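Local coordinates for protein TRAP dicarboxylate transporter-DctP subunit (Marinobacter aquaeolei, PDB 4PFI) that probably serves as the periplasmic solute-binding subunit of a TRAP transporter, capturing a small solute for uptake, and is seen here in its open, substrate-free form, at residues D106-T111 and H145-Q150; T183-A188 and R320-E325; F114-L119 and A333-A338; E125-L130 and E277-Q282. All coordinates share one frame; numbering follows the deposited sequence.

Overall arrangement
Contacts 3 and 4 are buried. Contacts 1 and 2 are only partly so, with exposed residues at T107 and E185. Contacts 2 and 3 both use helix 318-339 and have centres about 11 Å apart. Contacts 1 and 3 use neighbouring pieces of the loop between helices 101-104 and 124-132. The carbonyl oxygens of P109 and E110 in contact 1 pack on the F323 ring of contact 2, and L130 of contact 4 packs on A338 of contact 3. Chemistry follows place. Contact 1 is a small methyl contact, contact 2 adds charges toward solvent, contact 3 is aliphatic throughout, and contact 4 sets an arginine chain on an indole.

Contact 1. Residues D106-T111 and H145-Q150; sequences DTVPET and HNAGLQ
T107 and V108 meet A147 through aliphatic carbons alone, with no flat group between them. A147 CB rests against both side chains. A147 CB lies 3.9 Å from V108 CG2 and 4.0 Å from T107 CB. The V108 branch that touches is the one beside the backbone N, because CG1 takes the place anti to that N (chi1 -166°). The polar end of T107 is engaged with its own side of the contact: OG1 hydrogen-bonds to L104 O at the end of helix 101-104. Behind V108 the loop is tied by a double grip on V108 O. T111 N reaches V108 O at 3.1 Å. T111 OG1 donates to V108 O at 2.8 Å, nearly straight on, with a C=O...OG1 angle of 167°. This holds the start of the 3-10 turn 109-111. V108 also packs on A143 of helix 134-145, the helix that leads into the second segment. On that side, residues H145 to G148 form a type I turn, and G148 N bonds to H145 O at 2.6 Å. L149 N reaches back to Y144 O. G148, with positive phi, is the C-prime residue. The contact thus sets the loop after helix 101-104 against a Schellman motif, which ends helix 134-145 just before strand 149-164.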
loop_
_atom_site.group_PDB
_atom_site.type_symbol
_atom_site.label_atom_id
_atom_site.label_comp_id
_atom_site.label_asym_id
_atom_site.label_seq_id
_atom_site.Cartn_x
_atom_site.Cartn_y
_atom_site.Cartn_z
ATOM N N ASP A 106 12.243 4.401 -6.434
ATOM C CA ASP A 106 13.447 4.912 -7.091
ATOM C C ASP A 106 13.323 6.388 -7.428
ATOM O O ASP A 106 14.315 7.053 -7.719
ATOM C CB ASP A 106 13.747 4.117 -8.357
ATOM C CG ASP A 106 14.424 2.786 -8.064
ATOM O OD1 ASP A 106 15.393 2.753 -7.261
ATOM O OD2 ASP A 106 13.979 1.762 -8.635
ATOM N N THR A 107 12.104 6.906 -7.382
ATOM C CA THR A 107 11.867 8.316 -7.675
ATOM C C THR A 107 11.462 9.099 -6.409
ATOM O O THR A 107 11.922 10.227 -6.201
ATOM C CB THR A 107 10.783 8.470 -8.774
ATOM O OG1 THR A 107 9.638 7.669 -8.434
ATOM C CG2 THR A 107 11.303 8.004 -10.108
ATOM N N VAL A 108 10.617 8.486 -5.572
ATOM C CA VAL A 108 10.105 9.102 -4.342
ATOM C C VAL A 108 10.343 8.207 -3.115
ATOM O O VAL A 108 9.405 7.601 -2.584
ATOM C CB VAL A 108 8.585 9.344 -4.452
ATOM C CG1 VAL A 108 8.118 10.277 -3.364
ATOM C CG2 VAL A 108 8.240 9.887 -5.828
ATOM N N PRO A 109 11.597 8.143 -2.649
ATOM C CA PRO A 109 12.039 7.242 -1.574
ATOM C C PRO A 109 11.337 7.492 -0.243
ATOM O O PRO A 109 11.339 6.620 0.627
ATOM C CB PRO A 109 13.534 7.552 -1.436
ATOM C CG PRO A 109 13.897 8.393 -2.646
ATOM C CD PRO A 109 12.648 9.091 -3.050
ATOM N N GLU A 110 10.729 8.661 -0.100
ATOM C CA GLU A 110 10.062 9.043 1.133
ATOM C C GLU A 110 8.862 8.133 1.394
ATOM O O GLU A 110 8.429 7.976 2.537
ATOM C CB GLU A 110 9.614 10.511 1.050
ATOM C CG GLU A 110 10.790 11.490 0.954
ATOM C CD GLU A 110 11.511 11.460 -0.399
ATOM O OE1 GLU A 110 10.853 11.201 -1.431
ATOM O OE2 GLU A 110 12.742 11.698 -0.435
ATOM N N THR A 111 8.316 7.543 0.334
ATOM C CA THR A 111 7.179 6.638 0.491
ATOM C C THR A 111 7.599 5.366 1.249
ATOM O O THR A 111 6.746 4.640 1.749
ATOM C CB THR A 111 6.515 6.289 -0.865
ATOM O OG1 THR A 111 7.485 5.745 -1.770
ATOM C CG2 THR A 111 5.896 7.526 -1.494
ATOM N N HIS A 145 6.454 16.118 -6.613
ATOM C CA HIS A 145 6.649 17.131 -7.649
ATOM C C HIS A 145 7.992 16.880 -8.287
ATOM O O HIS A 145 8.120 16.897 -9.503
ATOM C CB HIS A 145 6.604 18.544 -7.068
ATOM C CG HIS A 145 5.217 19.055 -6.802
ATOM N ND1 HIS A 145 4.221 19.045 -7.756
ATOM C CD2 HIS A 145 4.672 19.623 -5.698
ATOM C CE1 HIS A 145 3.120 19.569 -7.247
ATOM N NE2 HIS A 145 3.364 19.925 -5.999
ATOM N N ASN A 146 8.984 16.604 -7.451
ATOM C CA ASN A 146 10.328 16.271 -7.911
ATOM C C ASN A 146 10.339 15.109 -8.913
ATOM O O ASN A 146 11.282 14.964 -9.683
ATOM C CB ASN A 146 11.216 15.944 -6.707
ATOM C CG ASN A 146 12.681 15.836 -7.067
ATOM O OD1 ASN A 146 13.194 14.735 -7.282
ATOM N ND2 ASN A 146 13.372 16.977 -7.118
ATOM N N ALA A 147 9.294 14.283 -8.897
ATOM C CA ALA A 147 9.146 13.180 -9.858
ATOM C C ALA A 147 8.120 13.532 -10.940
ATOM O O ALA A 147 7.743 12.680 -11.749
ATOM C CB ALA A 147 8.739 11.877 -9.134
ATOM N N GLY A 148 7.685 14.794 -10.937
ATOM C CA GLY A 148 6.702 15.315 -11.875
ATOM C C GLY A 148 5.277 14.835 -11.635
ATOM O O GLY A 148 4.520 14.609 -12.582
ATOM N N LEU A 149 4.899 14.701 -10.368
ATOM C CA LEU A 149 3.577 14.196 -10.031
ATOM C C LEU A 149 2.856 15.080 -9.018
ATOM O O LEU A 149 3.463 15.624 -8.095
ATOM C CB LEU A 149 3.673 12.755 -9.501
ATOM C CG LEU A 149 4.086 11.685 -10.518
ATOM C CD1 LEU A 149 4.367 10.360 -9.819
ATOM C CD2 LEU A 149 3.022 11.519 -11.592
ATOM N N GLN A 150 1.546 15.210 -9.180
ATOM C CA GLN A 150 0.741 15.897 -8.183
ATOM C C GLN A 150 0.155 14.869 -7.202
ATOM O O GLN A 150 -0.687 14.061 -7.583
ATOM C CB GLN A 150 -0.375 16.712 -8.851
ATOM C CG GLN A 150 -1.248 17.464 -7.868
ATOM C CD GLN A 150 -0.483 18.522 -7.085
ATOM O OE1 GLN A 150 0.031 19.480 -7.660
ATOM N NE2 GLN A 150 -0.409 18.354 -5.764
#

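Contact 2. Residues T183-A188 and R320-E325; sequences TSETAA and RQRFIE
T186 and F323 meet where the first turn of helix 185-192 packs on the side of helix 318-339. This is helix-on-helix packing near the carboxyl end of the chain. The threonine comes at a slant to the phenyl side chain. T186 OG1 comes to the edge of the phenyl ring, near its plane, and lies 3.7 Å from F323 CD1. No hydrogen bond forms across this approach. The ring is brought there by its first torsion, with CG anti to the backbone N (chi1 178°). Further along the same rim, CE1 and CZ pack on the carbonyl oxygens of P109 and E110. T186 CG2, the other branch, packs on L116, so the threonine fits between the loop and the helix. Toward the outside the contact turns ionic. E185 OE2 stands 4.2 Å from R322 NH1, but well out of the guanidinium plane. No N-H points at it, and the pair is an attraction of charges beyond salt-bridge range. R322 has a closer partner one turn on in its own helix, E325, and a long, weak ion pair with E189. The start of helix 185-192 is capped by S184, whose OG accepts a weak bond from T186 N at 3.5 Å. In the main salt bridge, R322 NE lies 3.2 Å from E325 OE1, and that oxygen sits only 2° out of the guanidinium plane.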
loop_
_atom_site.group_PDB
_atom_site.type_symbol
_atom_site.label_atom_id
_atom_site.label_comp_id
_atom_site.label_asym_id
_atom_site.label_seq_id
_atom_site.Cartn_x
_atom_site.Cartn_y
_atom_site.Cartn_z
ATOM N N THR A 183 8.917 -4.215 -3.073
ATOM C CA THR A 183 10.129 -3.910 -3.822
ATOM C C THR A 183 10.737 -2.552 -3.442
ATOM O O THR A 183 11.051 -1.726 -4.290
ATOM C CB THR A 183 9.853 -3.950 -5.326
ATOM O OG1 THR A 183 11.091 -3.785 -6.039
ATOM C CG2 THR A 183 8.842 -2.853 -5.723
ATOM N N SER A 184 10.905 -2.340 -2.151
ATOM C CA SER A 184 11.471 -1.117 -1.634
ATOM C C SER A 184 12.671 -1.503 -0.776
ATOM O O SER A 184 12.619 -2.477 -0.029
ATOM C CB SER A 184 10.423 -0.391 -0.780
ATOM O OG SER A 184 10.959 0.761 -0.164
ATOM N N GLU A 185 13.750 -0.744 -0.862
ATOM C CA GLU A 185 14.924 -1.045 -0.060
ATOM C C GLU A 185 14.550 -1.034 1.429
ATOM O O GLU A 185 15.032 -1.842 2.224
ATOM C CB GLU A 185 16.019 -0.031 -0.345
ATOM C CG GLU A 185 17.343 -0.412 0.234
ATOM C CD GLU A 185 18.506 0.204 -0.529
ATOM O OE1 GLU A 185 18.261 1.053 -1.417
ATOM O OE2 GLU A 185 19.667 -0.172 -0.244
ATOM N N THR A 186 13.663 -0.121 1.800
ATOM C CA THR A 186 13.269 -0.006 3.181
ATOM C C THR A 186 12.479 -1.234 3.582
ATOM O O THR A 186 12.612 -1.713 4.705
ATOM C CB THR A 186 12.443 1.255 3.421
ATOM O OG1 THR A 186 13.224 2.399 3.051
ATOM C CG2 THR A 186 12.048 1.377 4.879
ATOM N N ALA A 187 11.648 -1.737 2.667
ATOM C CA ALA A 187 10.817 -2.899 2.955
ATOM C C ALA A 187 11.692 -4.147 3.097
ATOM O O ALA A 187 11.471 -4.969 3.983
ATOM C CB ALA A 187 9.741 -3.115 1.872
ATOM N N ALA A 188 12.709 -4.257 2.249
ATOM C CA ALA A 188 13.665 -5.364 2.341
ATOM C C ALA A 188 14.382 -5.348 3.698
ATOM O O ALA A 188 14.498 -6.379 4.372
ATOM C CB ALA A 188 14.684 -5.286 1.215
ATOM N N ARG A 320 14.659 1.814 10.203
ATOM C CA ARG A 320 14.496 3.261 10.354
ATOM C C ARG A 320 15.801 3.963 10.017
ATOM O O ARG A 320 15.809 4.984 9.338
ATOM C CB ARG A 320 14.009 3.622 11.767
ATOM C CG ARG A 320 12.566 3.228 11.938
ATOM C CD ARG A 320 12.010 3.432 13.324
ATOM N NE ARG A 320 10.765 2.683 13.484
ATOM C CZ ARG A 320 9.879 2.881 14.457
ATOM N NH1 ARG A 320 10.080 3.820 15.375
ATOM N NH2 ARG A 320 8.776 2.131 14.498
ATOM N N GLN A 321 16.901 3.371 10.469
ATOM C CA GLN A 321 18.231 3.891 10.198
ATOM C C GLN A 321 18.484 3.920 8.689
ATOM O O GLN A 321 18.821 4.953 8.138
ATOM C CB GLN A 321 19.269 3.020 10.907
ATOM C CG GLN A 321 20.723 3.427 10.677
ATOM C CD GLN A 321 21.699 2.439 11.291
ATOM O OE1 GLN A 321 21.591 2.088 12.470
ATOM N NE2 GLN A 321 22.641 1.960 10.486
ATOM N N ARG A 322 18.288 2.781 8.024
ATOM C CA ARG A 322 18.472 2.684 6.569
ATOM C C ARG A 322 17.569 3.693 5.849
ATOM O O ARG A 322 17.955 4.278 4.843
ATOM C CB ARG A 322 18.186 1.254 6.079
ATOM C CG ARG A 322 18.083 1.093 4.543
ATOM C CD ARG A 322 19.404 1.378 3.793
ATOM N NE ARG A 322 20.582 0.826 4.476
ATOM C CZ ARG A 322 20.950 -0.461 4.451
ATOM N NH1 ARG A 322 20.232 -1.363 3.779
ATOM N NH2 ARG A 322 22.041 -0.857 5.110
ATOM N N PHE A 323 16.377 3.921 6.396
ATOM C CA PHE A 323 15.419 4.838 5.790
ATOM C C PHE A 323 15.939 6.259 5.844
ATOM O O PHE A 323 15.827 6.984 4.868
ATOM C CB PHE A 323 14.055 4.773 6.481
ATOM C CG PHE A 323 13.047 5.746 5.926
ATOM C CD1 PHE A 323 12.630 5.658 4.610
ATOM C CD2 PHE A 323 12.545 6.783 6.717
ATOM C CE1 PHE A 323 11.708 6.560 4.104
ATOM C CE2 PHE A 323 11.622 7.687 6.217
ATOM C CZ PHE A 323 11.206 7.578 4.910
ATOM N N ILE A 324 16.482 6.649 6.997
ATOM C CA ILE A 324 17.064 7.987 7.195
ATOM C C ILE A 324 18.274 8.211 6.291
ATOM O O ILE A 324 18.355 9.232 5.627
ATOM C CB ILE A 324 17.518 8.243 8.660
ATOM C CG1 ILE A 324 16.328 8.203 9.614
ATOM C CG2 ILE A 324 18.221 9.605 8.788
ATOM C CD1 ILE A 324 15.190 9.100 9.188
ATOM N N GLU A 325 19.209 7.258 6.267
ATOM C CA GLU A 325 20.343 7.314 5.342
ATOM C C GLU A 325 19.890 7.615 3.911
ATOM O O GLU A 325 20.543 8.358 3.186
ATOM C CB GLU A 325 21.108 5.992 5.343
ATOM C CG GLU A 325 21.768 5.644 6.652
ATOM C CD GLU A 325 22.220 4.180 6.718
ATOM O OE1 GLU A 325 21.904 3.398 5.783
ATOM O OE2 GLU A 325 22.885 3.805 7.716
#

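Contact 3. Residues F114-L119 and A333-A338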
loop_
_atom_site.group_PDB
_atom_site.type_symbol
_atom_site.label_atom_id
_atom_site.label_comp_id
_atom_site.label_asym_id
_atom_site.label_seq_id
_atom_site.Cartn_x
_atom_site.Cartn_y
_atom_site.Cartn_z
ATOM N N PHE A 114 6.042 4.179 4.565
ATOM C CA PHE A 114 4.856 3.329 4.670
ATOM C C PHE A 114 5.144 1.840 4.728
ATOM O O PHE A 114 4.229 1.052 4.969
ATOM C CB PHE A 114 3.892 3.614 3.503
ATOM C CG PHE A 114 3.366 5.001 3.507
ATOM C CD1 PHE A 114 2.618 5.455 4.583
ATOM C CD2 PHE A 114 3.669 5.876 2.470
ATOM C CE1 PHE A 114 2.144 6.770 4.610
ATOM C CE2 PHE A 114 3.195 7.184 2.487
ATOM C CZ PHE A 114 2.427 7.634 3.571
ATOM N N ASN A 115 6.392 1.449 4.497
ATOM C CA ASN A 115 6.796 0.054 4.694
ATOM C C ASN A 115 7.574 -0.168 6.006
ATOM O O ASN A 115 7.996 -1.286 6.274
ATOM C CB ASN A 115 7.633 -0.471 3.523
ATOM C CG ASN A 115 6.970 -0.288 2.158
ATOM O OD1 ASN A 115 7.656 0.004 1.171
ATOM N ND2 ASN A 115 5.656 -0.463 2.085
ATOM N N LEU A 116 7.786 0.877 6.807
ATOM C CA LEU A 116 8.446 0.714 8.119
ATOM C C LEU A 116 7.519 0.017 9.124
ATOM O O LEU A 116 6.339 0.354 9.234
ATOM C CB LEU A 116 8.900 2.070 8.681
ATOM C CG LEU A 116 10.123 2.683 7.978
ATOM C CD1 LEU A 116 10.347 4.089 8.461
ATOM C CD2 LEU A 116 11.381 1.832 8.199
ATOM N N HIS A 117 8.031 -0.954 9.864
ATOM C CA HIS A 117 7.165 -1.702 10.778
ATOM C C HIS A 117 6.925 -0.916 12.080
ATOM O O HIS A 117 7.851 -0.286 12.586
ATOM C CB HIS A 117 7.769 -3.079 11.081
ATOM C CG HIS A 117 7.792 -4.003 9.897
ATOM N ND1 HIS A 117 8.173 -5.311 9.980
ATOM C CD2 HIS A 117 7.472 -3.778 8.593
ATOM C CE1 HIS A 117 8.095 -5.870 8.778
ATOM N NE2 HIS A 117 7.684 -4.961 7.929
ATOM N N PHE A 118 5.695 -0.967 12.604
ATOM C CA PHE A 118 5.349 -0.423 13.926
ATOM C C PHE A 118 5.549 1.088 14.036
ATOM O O PHE A 118 5.828 1.593 15.105
ATOM C CB PHE A 118 6.134 -1.158 15.018
ATOM C CG PHE A 118 5.953 -2.653 14.963
ATOM C CD1 PHE A 118 4.740 -3.229 15.320
ATOM C CD2 PHE A 118 6.974 -3.484 14.518
ATOM C CE1 PHE A 118 4.544 -4.594 15.232
ATOM C CE2 PHE A 118 6.779 -4.861 14.440
ATOM C CZ PHE A 118 5.556 -5.409 14.796
ATOM N N LEU A 119 5.378 1.812 12.934
ATOM C CA LEU A 119 5.661 3.236 12.923
ATOM C C LEU A 119 4.367 4.035 13.000
ATOM O O LEU A 119 4.119 4.739 13.980
ATOM C CB LEU A 119 6.427 3.626 11.661
ATOM C CG LEU A 119 6.758 5.122 11.563
ATOM C CD1 LEU A 119 8.056 5.422 12.292
ATOM C CD2 LEU A 119 6.835 5.553 10.115
ATOM N N ALA A 333 11.803 13.936 9.691
ATOM C CA ALA A 333 10.642 14.732 10.087
ATOM C C ALA A 333 9.365 13.939 9.880
ATOM O O ALA A 333 8.449 14.011 10.693
ATOM C CB ALA A 333 10.589 16.032 9.302
ATOM N N LEU A 334 9.310 13.169 8.795
ATOM C CA LEU A 334 8.154 12.310 8.528
ATOM C C LEU A 334 7.965 11.316 9.678
ATOM O O LEU A 334 6.864 11.178 10.229
ATOM C CB LEU A 334 8.334 11.579 7.198
ATOM C CG LEU A 334 8.339 12.538 6.003
ATOM C CD1 LEU A 334 8.885 11.879 4.731
ATOM C CD2 LEU A 334 6.939 13.100 5.767
ATOM N N ILE A 335 9.056 10.643 10.040
ATOM C CA ILE A 335 9.068 9.729 11.180
ATOM C C ILE A 335 8.610 10.440 12.458
ATOM O O ILE A 335 7.900 9.861 13.286
ATOM C CB ILE A 335 10.473 9.128 11.397
ATOM C CG1 ILE A 335 10.805 8.146 10.271
ATOM C CG2 ILE A 335 10.577 8.452 12.761
ATOM C CD1 ILE A 335 11.985 7.254 10.551
ATOM N N GLN A 336 9.002 11.707 12.600
ATOM C CA GLN A 336 8.637 12.499 13.768
ATOM C C GLN A 336 7.151 12.817 13.772
ATOM O O GLN A 336 6.492 12.694 14.804
ATOM C CB GLN A 336 9.473 13.790 13.836
ATOM C CG GLN A 336 10.846 13.582 14.488
ATOM C CD GLN A 336 11.927 14.540 14.001
ATOM O OE1 GLN A 336 11.649 15.665 13.577
ATOM N NE2 GLN A 336 13.179 14.090 14.065
ATOM N N ARG A 337 6.614 13.214 12.625
ATOM C CA ARG A 337 5.198 13.544 12.555
ATOM C C ARG A 337 4.331 12.311 12.843
ATOM O O ARG A 337 3.312 12.414 13.533
ATOM C CB ARG A 337 4.840 14.173 11.200
ATOM N N ALA A 338 4.748 11.141 12.349
ATOM C CA ALA A 338 3.962 9.908 12.507
ATOM C C ALA A 338 4.145 9.259 13.878
ATOM O O ALA A 338 3.354 8.420 14.276
ATOM C CB ALA A 338 4.322 8.914 11.429
#
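I335 presents two branches to the loop, and its torsions place them. At chi1 -70° its CG2 stands anti to the backbone N, while CG1 lies beside that N. The extended second torsion then carries CD1 outward, so that CG2 and CD1 meet different leucines. L119 has its CG anti to the backbone N (chi1 180°), which sends the side chain across to the helix. L119 CD1 touches I335 CG2 at 4.0 Å, and the two side chains cross at about a right angle. L116 also meets the isoleucine at about a right angle. L116 CD1 reaches I335 CD1 at 4.1 Å. One turn further along the helix, the other methyl of L119, CD2, comes more loosely to A338 CB at 4.4 Å. L119 therefore forks, one methyl to I335 and the other to A338. No hydrogen bond crosses the contact. All the touching side-chain atoms are carbon, and the fit rests on shape and the exclusion of water. The same helix holds the loop by polar means further back, where R320 NH2 donates to H117 O. L116 also packs on F323. A338 packs on L130 of helix 124-132 as well. This is plain aliphatic packing of a loop on a helix: the segment between helices 101-104 and 124-132 lies on the last turns of the carboxyl-terminal helix 318-339 in this member of the solute-binding protein 7 family.

Contact 4. Residues E125-L130 and E277-Q282; sequences EPARRL and EAWTLQ
A127 and R128 meet the indole of W279. E125 opens the segment without touching the ring, but it holds R128. E125 OE1 takes both R128 NE and R128 NH1, each at 3.0 Å. This is a side-on grip of two nitrogens on one oxygen, met on the syn side of the carboxylate. Next, A127 CB touches the indole at W279 CH2, 4.0 Å away, and the residue also packs on P121 and R244. R128 then lies over a face of the ring. R128 CB stands 4.2 Å from the centroid of the W279 five-membered ring, 27° off the normal, in a CH-pi contact. R128 CG comes closer to one atom, W279 NE1, at 3.4 Å, and CD follows at W279 CD1, 3.7 Å away. The chain then bends at chi3 (64°), and the guanidinium leaves the indole instead of stacking on it. Its plane is 82° from the ring. There E132 joins E125 through a salt bridge to R128 NH2. An alanine here would keep CB over the ring but lose CG and CD, and would probably uncover the NE1-CD1 side of the indole and leave E125 and E132 without their shared positive partner. The contact joins short helix 124-132 to the long helix 263-296. Its chemistry divides R128: the aliphatic stem covers buried W279, while the charged end is kept among acids of its own helix.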
loop_
_atom_site.group_PDB
_atom_site.type_symbol
_atom_site.label_atom_id
_atom_site.label_comp_id
_atom_site.label_asym_id
_atom_site.label_seq_id
_atom_site.Cartn_x
_atom_site.Cartn_y
_atom_site.Cartn_z
ATOM N N GLU A 125 -8.244 5.347 14.036
ATOM C CA GLU A 125 -8.597 6.759 14.015
ATOM C C GLU A 125 -7.388 7.703 14.008
ATOM O O GLU A 125 -7.301 8.605 13.166
ATOM C CB GLU A 125 -9.567 7.084 15.142
ATOM C CG GLU A 125 -10.985 6.622 14.827
ATOM C CD GLU A 125 -11.524 7.195 13.510
ATOM O OE1 GLU A 125 -11.042 8.264 13.071
ATOM O OE2 GLU A 125 -12.426 6.570 12.905
ATOM N N PRO A 126 -6.442 7.491 14.929
ATOM C CA PRO A 126 -5.185 8.243 14.831
ATOM C C PRO A 126 -4.546 8.061 13.437
ATOM O O PRO A 126 -4.121 9.032 12.834
ATOM C CB PRO A 126 -4.303 7.619 15.919
ATOM C CG PRO A 126 -5.210 6.832 16.794
ATOM C CD PRO A 126 -6.429 6.489 16.001
ATOM N N ALA A 127 -4.508 6.828 12.931
ATOM C CA ALA A 127 -3.870 6.532 11.642
ATOM C C ALA A 127 -4.575 7.276 10.505
ATOM O O ALA A 127 -3.932 7.859 9.624
ATOM C CB ALA A 127 -3.887 5.046 11.383
ATOM N N ARG A 128 -5.901 7.264 10.537
ATOM C CA ARG A 128 -6.687 8.018 9.580
ATOM C C ARG A 128 -6.365 9.519 9.692
ATOM O O ARG A 128 -6.096 10.174 8.686
ATOM C CB ARG A 128 -8.185 7.789 9.823
ATOM C CG ARG A 128 -9.064 8.252 8.678
ATOM C CD ARG A 128 -10.519 7.893 8.920
ATOM N NE ARG A 128 -11.067 8.577 10.083
ATOM C CZ ARG A 128 -11.550 9.817 10.064
ATOM N NH1 ARG A 128 -12.032 10.359 11.181
ATOM N NH2 ARG A 128 -11.551 10.514 8.940
ATOM N N ARG A 129 -6.378 10.049 10.915
ATOM C CA ARG A 129 -6.104 11.473 11.141
ATOM C C ARG A 129 -4.790 11.880 10.496
ATOM O O ARG A 129 -4.698 12.932 9.865
ATOM C CB ARG A 129 -6.029 11.797 12.641
ATOM C CG ARG A 129 -7.370 12.070 13.306
ATOM C CD ARG A 129 -7.219 12.685 14.724
ATOM N NE ARG A 129 -7.015 11.667 15.768
ATOM C CZ ARG A 129 -5.940 11.560 16.559
ATOM N NH1 ARG A 129 -4.927 12.419 16.460
ATOM N NH2 ARG A 129 -5.880 10.581 17.467
ATOM N N LEU A 130 -3.768 11.056 10.687
ATOM C CA LEU A 130 -2.432 11.342 10.173
ATOM C C LEU A 130 -2.417 11.440 8.650
ATOM O O LEU A 130 -1.972 12.445 8.090
ATOM C CB LEU A 130 -1.460 10.256 10.621
ATOM C CG LEU A 130 -0.003 10.494 10.245
ATOM C CD1 LEU A 130 0.577 11.717 11.029
ATOM C CD2 LEU A 130 0.798 9.195 10.462
ATOM N N GLU A 277 -14.415 6.408 3.854
ATOM C CA GLU A 277 -15.075 5.249 3.266
ATOM C C GLU A 277 -14.033 4.192 2.883
ATOM O O GLU A 277 -14.301 3.002 2.925
ATOM C CB GLU A 277 -15.877 5.689 2.036
ATOM C CG GLU A 277 -16.422 4.550 1.184
ATOM C CD GLU A 277 -17.766 4.014 1.665
ATOM O OE1 GLU A 277 -18.364 4.610 2.596
ATOM O OE2 GLU A 277 -18.229 2.992 1.099
ATOM N N ALA A 278 -12.840 4.635 2.505
ATOM C CA ALA A 278 -11.782 3.710 2.131
ATOM C C ALA A 278 -11.392 2.828 3.323
ATOM O O ALA A 278 -11.116 1.661 3.149
ATOM C CB ALA A 278 -10.571 4.463 1.613
ATOM N N TRP A 279 -11.367 3.394 4.525
ATOM C CA TRP A 279 -11.046 2.608 5.700
ATOM C C TRP A 279 -12.089 1.523 5.892
ATOM O O TRP A 279 -11.777 0.419 6.322
ATOM C CB TRP A 279 -10.922 3.476 6.939
ATOM C CG TRP A 279 -9.625 4.206 6.926
ATOM C CD1 TRP A 279 -9.384 5.453 6.393
ATOM C CD2 TRP A 279 -8.375 3.750 7.452
ATOM N NE1 TRP A 279 -8.064 5.779 6.552
ATOM C CE2 TRP A 279 -7.423 4.757 7.200
ATOM C CE3 TRP A 279 -7.969 2.592 8.118
ATOM C CZ2 TRP A 279 -6.093 4.644 7.593
ATOM C CZ3 TRP A 279 -6.634 2.476 8.499
ATOM C CH2 TRP A 279 -5.718 3.494 8.240
ATOM N N THR A 280 -13.320 1.824 5.511
ATOM C CA THR A 280 -14.397 0.870 5.694
ATOM C C THR A 280 -14.431 -0.164 4.574
ATOM O O THR A 280 -14.729 -1.319 4.816
ATOM C CB THR A 280 -15.751 1.578 5.793
ATOM O OG1 THR A 280 -15.763 2.409 6.967
ATOM C CG2 THR A 280 -16.898 0.547 5.855
ATOM N N LEU A 281 -14.124 0.246 3.351
ATOM C CA LEU A 281 -14.112 -0.681 2.229
ATOM C C LEU A 281 -13.031 -1.726 2.433
ATOM O O LEU A 281 -13.239 -2.914 2.169
ATOM C CB LEU A 281 -13.823 0.064 0.934
ATOM C CG LEU A 281 -15.002 0.839 0.343
ATOM C CD1 LEU A 281 -14.507 1.832 -0.704
ATOM C CD2 LEU A 281 -16.026 -0.131 -0.259
ATOM N N GLN A 282 -11.872 -1.311 2.922
ATOM C CA GLN A 282 -10.787 -2.266 2.989
ATOM C C GLN A 282 -11.008 -3.224 4.152
ATOM O O GLN A 282 -10.736 -4.410 4.010
ATOM C CB GLN A 282 -9.397 -1.600 3.028
ATOM C CG GLN A 282 -9.117 -0.773 4.251
ATOM C CD GLN A 282 -8.829 -1.630 5.453
ATOM O OE1 GLN A 282 -8.631 -2.835 5.333
ATOM N NE2 GLN A 282 -8.827 -1.023 6.623
#